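Local coordinates for serine protease inhibitor (Thermoanaerobacter tengcongensis, PDB 2PEF), which probably inhibits serine endopeptidases as a member of the serpin family and is captured here in its latent state, at residues 140-145 / 163-168; 197-202 / 259-264; 10-15 / 62-67. One frame throughout, in Å; residues are numbered along the deposited sequence.

Contact 1 of 3, residues 140-145 / 163-168; sequences KTNGMI and AVAFDA
The methyl group of Ala165 is surrounded by Lys140 O at 3.5 Å from CB, the CA of Thr141, the amide nitrogen ND2 of Asn142, and the thioether methyl of Met144. The bend of the Met144 chain at its last torsion (chi3 -85°) turns CE back to the strand, 3.9 Å from Ala165 CB and also close to Phe166 O. Two residues earlier on strand 158-169, Ala163 CB touches both Lys140 CB and Thr141 CG2, while the rest of the lysine folds at chi2 and leads its ammonium away. No hydrogen bond joins the two segments; the helix end meets the strand by van der Waals contact on the two alanine methyls. Thr141 splits its two branches: with chi1 66° the hydroxyl sits between backbone N and carbonyl carbon and turns to its own loop, where OG1 accepts from Ile145 N at 3.0 Å and is also bonded to Val137 O; CG2 is left to touch the strand. The loop's shape comes from a type I' turn, Thr141 to Met144, fused to a Schellman motif in which Asn142, at positive phi, is the C-prime residue. In serpin terms this is the C-terminal end of helix F, residues 127-140, lying over strand 3 of beta-sheet A.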
ATOM      1  N   LYS A 140     -15.480  -0.789   0.809  1.00 14.85           N
ATOM      2  CA  LYS A 140     -14.364  -1.669   1.157  1.00 14.91           C
ATOM      3  C   LYS A 140     -13.240  -0.965   1.920  1.00 15.55           C
ATOM      4  O   LYS A 140     -12.385  -1.625   2.526  1.00 15.74           O
ATOM      5  CB  LYS A 140     -13.818  -2.377  -0.093  1.00 15.10           C
ATOM      6  CG  LYS A 140     -14.850  -3.190  -0.880  1.00 16.80           C
ATOM      7  CD  LYS A 140     -15.520  -4.259  -0.029  1.00 15.15           C
ATOM      8  CE  LYS A 140     -16.438  -5.130  -0.864  1.00 16.38           C
ATOM      9  NZ  LYS A 140     -17.307  -5.980  -0.003  1.00 14.09           N
ATOM     10  N   THR A 141     -13.229   0.368   1.875  1.00 15.47           N
ATOM     11  CA  THR A 141     -12.268   1.163   2.641  1.00 15.15           C
ATOM     12  C   THR A 141     -12.943   1.859   3.823  1.00 15.48           C
ATOM     13  O   THR A 141     -12.379   2.783   4.412  1.00 14.29           O
ATOM     14  CB  THR A 141     -11.546   2.229   1.771  1.00 14.98           C
ATOM     15  OG1 THR A 141     -12.492   3.210   1.323  1.00 14.70           O
ATOM     16  CG2 THR A 141     -10.852   1.591   0.574  1.00 16.79           C
ATOM     17  N   ASN A 142     -14.147   1.408   4.167  1.00 15.72           N
ATOM     18  CA  ASN A 142     -14.942   2.027   5.233  1.00 18.05           C
ATOM     19  C   ASN A 142     -14.912   3.560   5.162  1.00 17.45           C
ATOM     20  O   ASN A 142     -14.695   4.248   6.164  1.00 18.99           O
ATOM     21  CB  ASN A 142     -14.511   1.500   6.611  1.00 18.19           C
ATOM     22  CG  ASN A 142     -14.560  -0.021   6.695  1.00 22.68           C
ATOM     23  OD1 ASN A 142     -15.562  -0.642   6.338  1.00 26.12           O
ATOM     24  ND2 ASN A 142     -13.474  -0.624   7.159  1.00 25.92           N
ATOM     25  N   GLY A 143     -15.116   4.076   3.952  1.00 16.30           N
ATOM     26  CA  GLY A 143     -15.219   5.512   3.713  1.00 16.24           C
ATOM     27  C   GLY A 143     -13.913   6.282   3.636  1.00 15.44           C
ATOM     28  O   GLY A 143     -13.927   7.494   3.397  1.00 16.55           O
ATOM     29  N   MET A 144     -12.788   5.598   3.838  1.00 14.30           N
ATOM     30  CA  MET A 144     -11.475   6.256   3.823  1.00 14.18           C
ATOM     31  C   MET A 144     -11.074   6.745   2.436  1.00 13.74           C
ATOM     32  O   MET A 144     -10.444   7.791   2.300  1.00 13.25           O
ATOM     33  CB  MET A 144     -10.398   5.340   4.402  1.00 13.11           C
ATOM     34  CG  MET A 144     -10.474   5.218   5.915  1.00 15.19           C
ATOM     35  SD  MET A 144      -9.190   4.166   6.608  1.00 14.54           S
ATOM     36  CE  MET A 144      -9.935   2.547   6.443  1.00 15.25           C
ATOM     37  N   ILE A 145     -11.438   5.980   1.410  1.00 14.47           N
ATOM     38  CA  ILE A 145     -11.261   6.414   0.029  1.00 15.81           C
ATOM     39  C   ILE A 145     -12.614   6.298  -0.663  1.00 15.96           C
ATOM     40  O   ILE A 145     -13.130   5.195  -0.837  1.00 16.75           O
ATOM     41  CB  ILE A 145     -10.156   5.599  -0.692  1.00 16.08           C
ATOM     42  CG1 ILE A 145      -8.788   5.930  -0.081  1.00 17.28           C
ATOM     43  CG2 ILE A 145     -10.129   5.915  -2.187  1.00 17.53           C
ATOM     44  CD1 ILE A 145      -7.813   4.793  -0.086  1.00 18.99           C
ATOM     45  N   ALA A 163      -8.629  -3.161  -2.634  1.00 10.28           N
ATOM     46  CA  ALA A 163      -8.755  -2.256  -1.496  1.00 10.20           C
ATOM     47  C   ALA A 163      -8.270  -2.915  -0.209  1.00 10.49           C
ATOM     48  O   ALA A 163      -8.506  -4.102   0.023  1.00 11.25           O
ATOM     49  CB  ALA A 163     -10.191  -1.772  -1.341  1.00 11.07           C
ATOM     50  N   VAL A 164      -7.569  -2.132   0.609  1.00 10.76           N
ATOM     51  CA  VAL A 164      -7.120  -2.556   1.934  1.00 11.08           C
ATOM     52  C   VAL A 164      -7.632  -1.544   2.955  1.00 11.76           C
ATOM     53  O   VAL A 164      -7.508  -0.333   2.740  1.00 14.26           O
ATOM     54  CB  VAL A 164      -5.570  -2.653   2.005  1.00 11.33           C
ATOM     55  CG1 VAL A 164      -5.091  -2.877   3.445  1.00 10.48           C
ATOM     56  CG2 VAL A 164      -5.063  -3.759   1.116  1.00 11.58           C
ATOM     57  N   ALA A 165      -8.224  -2.034   4.049  1.00 10.82           N
ATOM     58  CA  ALA A 165      -8.701  -1.162   5.125  1.00  9.32           C
ATOM     59  C   ALA A 165      -8.121  -1.601   6.467  1.00  9.83           C
ATOM     60  O   ALA A 165      -8.294  -2.747   6.870  1.00  9.98           O
ATOM     61  CB  ALA A 165     -10.225  -1.162   5.178  1.00  9.23           C
ATOM     62  N   PHE A 166      -7.428  -0.681   7.137  1.00  9.81           N
ATOM     63  CA  PHE A 166      -6.784  -0.948   8.430  1.00 10.14           C
ATOM     64  C   PHE A 166      -7.386  -0.034   9.495  1.00 10.06           C
ATOM     65  O   PHE A 166      -7.526   1.168   9.278  1.00 11.11           O
ATOM     66  CB  PHE A 166      -5.272  -0.718   8.310  1.00 10.22           C
ATOM     67  CG  PHE A 166      -4.504  -0.931   9.591  1.00  9.78           C
ATOM     68  CD1 PHE A 166      -4.089  -2.207   9.969  1.00 12.02           C
ATOM     69  CD2 PHE A 166      -4.162   0.151  10.396  1.00 12.04           C
ATOM     70  CE1 PHE A 166      -3.369  -2.405  11.140  1.00  9.40           C
ATOM     71  CE2 PHE A 166      -3.436  -0.035  11.569  1.00 10.27           C
ATOM     72  CZ  PHE A 166      -3.044  -1.314  11.944  1.00  8.96           C
ATOM     73  N   ASP A 167      -7.750  -0.609  10.638  1.00  9.87           N
ATOM     74  CA  ASP A 167      -8.373   0.146  11.721  1.00 10.70           C
ATOM     75  C   ASP A 167      -8.027  -0.527  13.033  1.00 10.77           C
ATOM     76  O   ASP A 167      -8.581  -1.571  13.376  1.00  9.90           O
ATOM     77  CB  ASP A 167      -9.894   0.218  11.523  1.00 10.94           C
ATOM     78  CG  ASP A 167     -10.592   1.121  12.539  1.00 14.64           C
ATOM     79  OD1 ASP A 167      -9.991   1.492  13.571  1.00 15.95           O
ATOM     80  OD2 ASP A 167     -11.772   1.458  12.299  1.00 20.50           O
ATOM     81  N   ALA A 168      -7.097   0.078  13.761  1.00 11.52           N
ATOM     82  CA  ALA A 168      -6.568  -0.524  14.972  1.00 11.07           C
ATOM     83  C   ALA A 168      -6.462   0.479  16.109  1.00 11.98           C
ATOM     84  O   ALA A 168      -6.220   1.662  15.883  1.00 11.61           O
ATOM     85  CB  ALA A 168      -5.214  -1.147  14.697  1.00 12.50           C
TER

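Contact 2 of 3, residues 197-202 / 259-264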
ATOM      1  N   MET A 197       1.796  13.408  20.833  1.00 10.85           N
ATOM      2  CA  MET A 197       1.366  12.357  21.744  1.00 11.55           C
ATOM      3  C   MET A 197       2.572  11.643  22.351  1.00 11.95           C
ATOM      4  O   MET A 197       3.389  11.060  21.631  1.00 12.55           O
ATOM      5  CB  MET A 197       0.448  11.370  21.016  1.00 11.35           C
ATOM      6  CG  MET A 197      -0.688  12.021  20.217  1.00  9.83           C
ATOM      7  SD  MET A 197      -1.858  10.845  19.503  1.00 11.68           S
ATOM      8  CE  MET A 197      -0.845  10.006  18.285  1.00 12.21           C
ATOM      9  N   ASN A 198       2.667  11.707  23.677  1.00 11.48           N
ATOM     10  CA  ASN A 198       3.787  11.151  24.435  1.00 10.90           C
ATOM     11  C   ASN A 198       3.492   9.750  24.934  1.00 10.75           C
ATOM     12  O   ASN A 198       2.406   9.486  25.461  1.00 11.42           O
ATOM     13  CB  ASN A 198       4.091  12.022  25.655  1.00 11.58           C
ATOM     14  CG  ASN A 198       4.660  13.379  25.294  1.00 14.78           C
ATOM     15  OD1 ASN A 198       5.183  13.586  24.201  1.00 14.94           O
ATOM     16  ND2 ASN A 198       4.572  14.315  26.235  1.00 19.05           N
ATOM     17  N   SER A 199       4.474   8.866  24.788  1.00 10.55           N
ATOM     18  CA  SER A 199       4.371   7.507  25.304  1.00 11.12           C
ATOM     19  C   SER A 199       5.723   6.956  25.734  1.00 11.28           C
ATOM     20  O   SER A 199       6.776   7.509  25.400  1.00 11.79           O
ATOM     21  CB  SER A 199       3.763   6.582  24.248  1.00 11.39           C
ATOM     22  OG  SER A 199       4.590   6.532  23.100  1.00 10.31           O
ATOM     23  N   GLU A 200       5.678   5.866  26.494  1.00 11.75           N
ATOM     24  CA  GLU A 200       6.859   5.064  26.745  1.00 12.19           C
ATOM     25  C   GLU A 200       6.785   3.850  25.850  1.00 12.13           C
ATOM     26  O   GLU A 200       5.803   3.103  25.881  1.00 13.10           O
ATOM     27  CB  GLU A 200       6.920   4.611  28.197  1.00 12.33           C
ATOM     28  CG  GLU A 200       7.305   5.694  29.169  1.00 13.67           C
ATOM     29  CD  GLU A 200       7.130   5.264  30.606  1.00 16.56           C
ATOM     30  OE1 GLU A 200       6.923   4.052  30.858  1.00 15.03           O
ATOM     31  OE2 GLU A 200       7.201   6.145  31.486  1.00 14.72           O
ATOM     32  N   GLU A 201       7.819   3.658  25.044  1.00 11.36           N
ATOM     33  CA  GLU A 201       7.884   2.483  24.183  1.00 10.90           C
ATOM     34  C   GLU A 201       9.046   1.593  24.591  1.00 10.99           C
ATOM     35  O   GLU A 201       9.938   2.027  25.321  1.00 12.34           O
ATOM     36  CB  GLU A 201       7.954   2.886  22.706  1.00 11.29           C
ATOM     37  CG  GLU A 201       6.768   3.732  22.227  1.00 10.11           C
ATOM     38  CD  GLU A 201       5.400   3.100  22.484  1.00 14.58           C
ATOM     39  OE1 GLU A 201       5.280   1.851  22.566  1.00 10.25           O
ATOM     40  OE2 GLU A 201       4.431   3.878  22.598  1.00 13.07           O
ATOM     41  N   ASN A 202       9.015   0.338  24.145  1.00 10.54           N
ATOM     42  CA  ASN A 202       9.983  -0.650  24.604  1.00 11.31           C
ATOM     43  C   ASN A 202      10.811  -1.310  23.504  1.00 11.57           C
ATOM     44  O   ASN A 202      11.502  -2.306  23.737  1.00 12.44           O
ATOM     45  CB  ASN A 202       9.290  -1.669  25.505  1.00 12.60           C
ATOM     46  CG  ASN A 202       8.937  -1.078  26.850  1.00 14.38           C
ATOM     47  OD1 ASN A 202       9.801  -0.923  27.712  1.00 18.30           O
ATOM     48  ND2 ASN A 202       7.668  -0.724  27.032  1.00 18.43           N
ATOM     49  N   VAL A 259      11.980   3.785  25.924  1.00 11.00           N
ATOM     50  CA  VAL A 259      12.135   4.967  25.059  0.50 11.67           C
ATOM     51  C   VAL A 259      11.035   5.989  25.363  1.00 12.46           C
ATOM     52  O   VAL A 259       9.864   5.614  25.435  1.00 13.02           O
ATOM     53  CB  VAL A 259      11.986   4.574  23.556  0.50 11.40           C
ATOM     54  CG1 VAL A 259      12.320   5.745  22.633  0.50 11.10           C
ATOM     55  CG2 VAL A 259      12.839   3.362  23.212  0.50 11.47           C
ATOM     56  N   ARG A 260      11.397   7.261  25.495  1.00 11.96           N
ATOM     57  CA  ARG A 260      10.408   8.318  25.605  1.00 12.39           C
ATOM     58  C   ARG A 260      10.061   8.764  24.189  1.00 13.12           C
ATOM     59  O   ARG A 260      10.868   9.418  23.519  1.00 11.84           O
ATOM     60  CB  ARG A 260      10.949   9.479  26.441  1.00 11.77           C
ATOM     61  CG  ARG A 260       9.940  10.570  26.683  1.00 15.33           C
ATOM     62  CD  ARG A 260      10.352  11.500  27.813  1.00 16.88           C
ATOM     63  NE  ARG A 260       9.196  12.275  28.247  1.00 21.48           N
ATOM     64  CZ  ARG A 260       8.342  11.886  29.189  1.00 21.04           C
ATOM     65  NH1 ARG A 260       8.518  10.732  29.829  1.00 22.05           N
ATOM     66  NH2 ARG A 260       7.308  12.653  29.492  1.00 23.25           N
ATOM     67  N   ALA A 261       8.864   8.392  23.740  1.00 12.21           N
ATOM     68  CA  ALA A 261       8.450   8.609  22.353  1.00 12.26           C
ATOM     69  C   ALA A 261       7.448   9.744  22.218  1.00 12.86           C
ATOM     70  O   ALA A 261       6.637   9.983  23.112  1.00 12.15           O
ATOM     71  CB  ALA A 261       7.870   7.328  21.771  1.00 13.09           C
ATOM     72  N   SER A 262       7.526  10.444  21.091  1.00 13.04           N
ATOM     73  CA  SER A 262       6.592  11.510  20.769  1.00 14.71           C
ATOM     74  C   SER A 262       6.151  11.371  19.317  1.00 14.50           C
ATOM     75  O   SER A 262       6.983  11.298  18.410  1.00 16.30           O
ATOM     76  CB  SER A 262       7.228  12.877  21.022  1.00 15.17           C
ATOM     77  OG  SER A 262       6.438  13.922  20.482  1.00 21.16           O
ATOM     78  N   LEU A 263       4.836  11.336  19.121  1.00 13.26           N
ATOM     79  CA  LEU A 263       4.248  11.158  17.803  0.50 12.14           C
ATOM     80  C   LEU A 263       3.169  12.211  17.573  1.00 12.58           C
ATOM     81  O   LEU A 263       2.256  12.356  18.384  1.00 11.61           O
ATOM     82  CB  LEU A 263       3.645   9.754  17.679  0.50 12.53           C
ATOM     83  CG  LEU A 263       3.058   9.317  16.336  0.50  9.35           C
ATOM     84  CD1 LEU A 263       4.152   9.211  15.273  0.50  5.43           C
ATOM     85  CD2 LEU A 263       2.334   7.987  16.492  0.50  9.37           C
ATOM     86  N   PRO A 264       3.272  12.971  16.465  1.00 12.26           N
ATOM     87  CA  PRO A 264       2.181  13.918  16.242  1.00 11.38           C
ATOM     88  C   PRO A 264       0.932  13.197  15.763  1.00 11.45           C
ATOM     89  O   PRO A 264       1.030  12.158  15.108  1.00 12.57           O
ATOM     90  CB  PRO A 264       2.706  14.797  15.102  1.00 12.52           C
ATOM     91  CG  PRO A 264       3.651  13.902  14.351  1.00 14.28           C
ATOM     92  CD  PRO A 264       4.298  13.046  15.405  1.00 13.11           C
TER
HETATM   93  O   HOH W   1       6.429   8.729  30.987  1.00 33.44           O
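Met197, Ser199 and Glu201 each exchange two backbone hydrogen bonds with Leu263, Ala261 and Val259, forming an antiparallel ladder whose short axes run at 148° to each other. Typical rungs are Ser199 N to Ala261 O, 3.0 Å, and Ala261 N to Ser199 O, 2.8 Å. In the non-hydrogen-bonded pairs between them, CA-H groups of Asn198, Glu200 and Ser262 point at carbonyl oxygens of the other strand.

On the face bearing Ala261, its methyl lies 3.6 Å from Ser199 OG and is also touched by Glu201 CG. The glutamate chain bends at chi2 (-55°), which curls its carboxylate back alongside Ser199. The serine hydroxyl then donates to Glu201 OE2 at 2.7 Å, on the anti lone pair of that oxygen. Lys215 adds a salt bridge to the same OE2, so two donors grip it and the buried carboxylate is likely to stay ionised. Farther along this face Met197 runs side by side with Leu263, its CE 4.2 Å from CD2 in one of the two conformers of the leucine.

The other face is polar. Glu200 and Arg260 are linked by a water that donates to Glu200 OE2 at 2.7 Å and accepts from Arg260 NH1 at 3.1 Å. Asn198 OD1 brushes Ser262 CB, but its bonding partner is His180 NE2.

His180 lies on strand 179-185, which flanks strand 191-201 in serpin sheet C, the other flank being strand 255-273. Phe213 and Lys215 of strand 210-216 cover the Ala261 face together with Tyr174, while Trp170 packs on Leu263.

Contact 3 of 3, residues 10-15 / 62-67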
ATOM      1  N   ILE A  10       8.969 -13.642   2.412  1.00 12.51           N
ATOM      2  CA  ILE A  10       9.197 -12.450   3.231  1.00 13.09           C
ATOM      3  C   ILE A  10      10.242 -11.522   2.595  1.00 13.26           C
ATOM      4  O   ILE A  10       9.960 -10.346   2.349  1.00 13.21           O
ATOM      5  CB  ILE A  10       9.567 -12.802   4.697  1.00 13.56           C
ATOM      6  CG1 ILE A  10       8.388 -13.508   5.379  1.00 14.68           C
ATOM      7  CG2 ILE A  10       9.962 -11.544   5.474  1.00 14.31           C
ATOM      8  CD1 ILE A  10       8.699 -14.110   6.740  1.00 13.71           C
ATOM      9  N   TYR A  11      11.430 -12.046   2.309  1.00 14.12           N
ATOM     10  CA  TYR A  11      12.500 -11.183   1.804  1.00 14.82           C
ATOM     11  C   TYR A  11      12.286 -10.712   0.360  1.00 14.01           C
ATOM     12  O   TYR A  11      12.638  -9.580   0.026  1.00 14.50           O
ATOM     13  CB  TYR A  11      13.886 -11.791   2.037  1.00 15.89           C
ATOM     14  CG  TYR A  11      14.367 -11.612   3.468  1.00 17.51           C
ATOM     15  CD1 TYR A  11      14.242 -12.643   4.398  1.00 21.42           C
ATOM     16  CD2 TYR A  11      14.925 -10.403   3.893  1.00 20.48           C
ATOM     17  CE1 TYR A  11      14.674 -12.484   5.710  1.00 21.99           C
ATOM     18  CE2 TYR A  11      15.359 -10.232   5.210  1.00 21.32           C
ATOM     19  CZ  TYR A  11      15.226 -11.277   6.111  1.00 19.92           C
ATOM     20  OH  TYR A  11      15.653 -11.122   7.412  1.00 19.49           O
ATOM     21  N   ASN A  12      11.681 -11.552  -0.477  1.00 14.17           N
ATOM     22  CA  ASN A  12      11.305 -11.121  -1.828  1.00 13.30           C
ATOM     23  C   ASN A  12      10.229 -10.029  -1.805  1.00 13.10           C
ATOM     24  O   ASN A  12      10.333  -9.037  -2.524  1.00 14.19           O
ATOM     25  CB  ASN A  12      10.868 -12.304  -2.701  1.00 12.81           C
ATOM     26  CG  ASN A  12      12.043 -13.144  -3.184  1.00 15.02           C
ATOM     27  OD1 ASN A  12      13.150 -13.070  -2.639  1.00 12.46           O
ATOM     28  ND2 ASN A  12      11.809 -13.939  -4.221  1.00 15.96           N
ATOM     29  N   THR A  13       9.224 -10.198  -0.951  1.00 13.55           N
ATOM     30  CA  THR A  13       8.140  -9.217  -0.834  1.00 13.98           C
ATOM     31  C   THR A  13       8.650  -7.927  -0.196  1.00 13.73           C
ATOM     32  O   THR A  13       8.244  -6.832  -0.597  1.00 14.55           O
ATOM     33  CB  THR A  13       6.921  -9.812  -0.089  1.00 14.63           C
ATOM     34  OG1 THR A  13       6.485 -10.982  -0.789  1.00 18.17           O
ATOM     35  CG2 THR A  13       5.763  -8.813  -0.008  1.00 15.50           C
ATOM     36  N   ALA A  14       9.571  -8.063   0.760  1.00 13.27           N
ATOM     37  CA  ALA A  14      10.226  -6.916   1.389  1.00 13.36           C
ATOM     38  C   ALA A  14      10.962  -6.077   0.349  1.00 13.92           C
ATOM     39  O   ALA A  14      10.848  -4.847   0.355  1.00 14.23           O
ATOM     40  CB  ALA A  14      11.178  -7.370   2.496  1.00 13.36           C
ATOM     41  N   ASP A  15      11.703  -6.743  -0.546  1.00 12.80           N
ATOM     42  CA  ASP A  15      12.402  -6.060  -1.644  1.00 12.83           C
ATOM     43  C   ASP A  15      11.443  -5.289  -2.554  1.00 13.43           C
ATOM     44  O   ASP A  15      11.685  -4.122  -2.866  1.00 12.22           O
ATOM     45  CB  ASP A  15      13.250  -7.044  -2.458  1.00 12.62           C
ATOM     46  CG  ASP A  15      14.658  -7.218  -1.896  1.00 18.28           C
ATOM     47  OD1 ASP A  15      14.981  -6.606  -0.857  1.00 21.07           O
ATOM     48  OD2 ASP A  15      15.453  -7.969  -2.500  1.00 20.45           O
ATOM     49  N   GLY A  62       7.963 -10.749  -7.679  1.00 14.36           N
ATOM     50  CA  GLY A  62       8.459 -11.853  -6.867  1.00 13.45           C
ATOM     51  C   GLY A  62       9.852 -12.356  -7.179  1.00 14.48           C
ATOM     52  O   GLY A  62      10.307 -13.311  -6.553  1.00 14.20           O
ATOM     53  N   LYS A  63      10.518 -11.715  -8.140  1.00 14.36           N
ATOM     54  CA  LYS A  63      11.862 -12.112  -8.591  1.00 15.53           C
ATOM     55  C   LYS A  63      11.855 -13.499  -9.241  1.00 15.00           C
ATOM     56  O   LYS A  63      11.508 -13.642 -10.415  1.00 14.78           O
ATOM     57  CB  LYS A  63      12.875 -12.073  -7.441  1.00 16.71           C
ATOM     58  CG  LYS A  63      13.041 -10.734  -6.759  1.00 19.88           C
ATOM     59  CD  LYS A  63      13.707 -10.954  -5.422  1.00 23.15           C
ATOM     60  CE  LYS A  63      14.510  -9.768  -4.969  1.00 23.87           C
ATOM     61  NZ  LYS A  63      15.339 -10.180  -3.807  1.00 24.45           N
ATOM     62  N   ASP A  64      12.220 -14.513  -8.460  1.00 14.87           N
ATOM     63  CA  ASP A  64      12.293 -15.892  -8.941  1.00 15.85           C
ATOM     64  C   ASP A  64      11.013 -16.690  -8.671  1.00 16.47           C
ATOM     65  O   ASP A  64      10.907 -17.857  -9.063  1.00 17.29           O
ATOM     66  CB  ASP A  64      13.508 -16.604  -8.334  1.00 16.07           C
ATOM     67  CG  ASP A  64      13.434 -16.716  -6.817  1.00 18.22           C
ATOM     68  OD1 ASP A  64      12.916 -15.790  -6.158  1.00 21.26           O
ATOM     69  OD2 ASP A  64      13.915 -17.737  -6.284  1.00 21.22           O
ATOM     70  N   ILE A  65      10.049 -16.061  -8.004  1.00 16.83           N
ATOM     71  CA  ILE A  65       8.776 -16.711  -7.694  1.00 16.60           C
ATOM     72  C   ILE A  65       7.834 -16.638  -8.896  1.00 16.40           C
ATOM     73  O   ILE A  65       7.596 -15.560  -9.447  1.00 17.14           O
ATOM     74  CB  ILE A  65       8.099 -16.098  -6.434  1.00 16.74           C
ATOM     75  CG1 ILE A  65       9.049 -16.154  -5.231  1.00 17.74           C
ATOM     76  CG2 ILE A  65       6.784 -16.819  -6.116  1.00 17.85           C
ATOM     77  CD1 ILE A  65       8.586 -15.368  -4.027  1.00 15.75           C
ATOM     78  N   SER A  66       7.309 -17.795  -9.296  1.00 16.87           N
ATOM     79  CA  SER A  66       6.350 -17.883 -10.400  1.00 17.78           C
ATOM     80  C   SER A  66       4.981 -17.376  -9.950  1.00 17.54           C
ATOM     81  O   SER A  66       4.709 -17.303  -8.748  1.00 19.00           O
ATOM     82  CB  SER A  66       6.226 -19.328 -10.871  1.00 17.04           C
ATOM     83  OG  SER A  66       5.487 -20.102  -9.940  1.00 17.01           O
ATOM     84  N   ILE A  67       4.116 -17.037 -10.904  1.00 18.01           N
ATOM     85  CA  ILE A  67       2.783 -16.518 -10.564  1.00 17.77           C
ATOM     86  C   ILE A  67       1.927 -17.559  -9.831  1.00 17.60           C
ATOM     87  O   ILE A  67       1.204 -17.221  -8.891  1.00 17.91           O
ATOM     88  CB  ILE A  67       2.030 -15.898 -11.792  1.00 18.19           C
ATOM     89  CG1 ILE A  67       0.774 -15.133 -11.347  1.00 16.39           C
ATOM     90  CG2 ILE A  67       1.697 -16.953 -12.850  1.00 18.67           C
ATOM     91  CD1 ILE A  67       1.024 -14.022 -10.320  1.00 14.25           C
TER
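Helix 7-22 faces a type II' turn running from Gly62 to Ile65, with Asn12 CA 5.8 Å from Gly62 CA and Lys63 at positive phi. Asn12 reaches into the turn with its amide. One bond runs from ND2 to Asp64 OD1, 2.9 Å long, in the amide plane and nearly along the C-O axis of the carboxylate, whose own plane is turned 59° from the amide. A second, weak bond runs from ND2 to Gly62 O, the carbonyl that also accepts the turn's backbone bond from Ile65 N. Lys63 passes over the face of this amide, its CD 3.5 Å from Asn12 CG, while Ile65 CD1 approaches ND2 at 3.5 Å from beyond the other side of the amide plane. The turn links helices 51-62 and 67-80, helices C and D of the serpin fold, and helix 7-22 is helix A, so the asparagine ties the first helix to a connection between two later ones. With an alanine here, Gly62 O and Asp64 OD1 would probably be left without the N-H groups facing them, and the lysine chain freer to turn without the flat amide beneath it. Beyond CG the Lys63 chain stays extended, which carries NZ to Asp15 OD2 at 2.6 Å; in this salt bridge NZ meets the anti side of OD2, 23° out of the carboxylate plane. The second oxygen of Asp64, OD2, pairs with Lys8 one helical turn before Asn12. Ser66 caps helix 67-80 by a weak bond to Asp69 N.

From the N terminus, contact 3 closes first, bringing the turn after helix 51-62 back to helix 7-22 and enclosing the chain between them. Contact 1 follows with a much shorter loop, from the end of helix 127-140 to strand 158-169. Contact 2 comes last, joining strands 191-201 and 255-273 around an excursion that includes strands 203-207, 210-216 and 222-229 and helices 235-241 and 244-252. The three loops stand in series; none nests within or crosses another. Contacts 1 and 3 lie on opposite sides of the chain's centre, their centres about 26 Å apart. Contact 3 ties helices A, C and D, contact 1 lays helix F on sheet A, and contact 2 joins strands of sheet C.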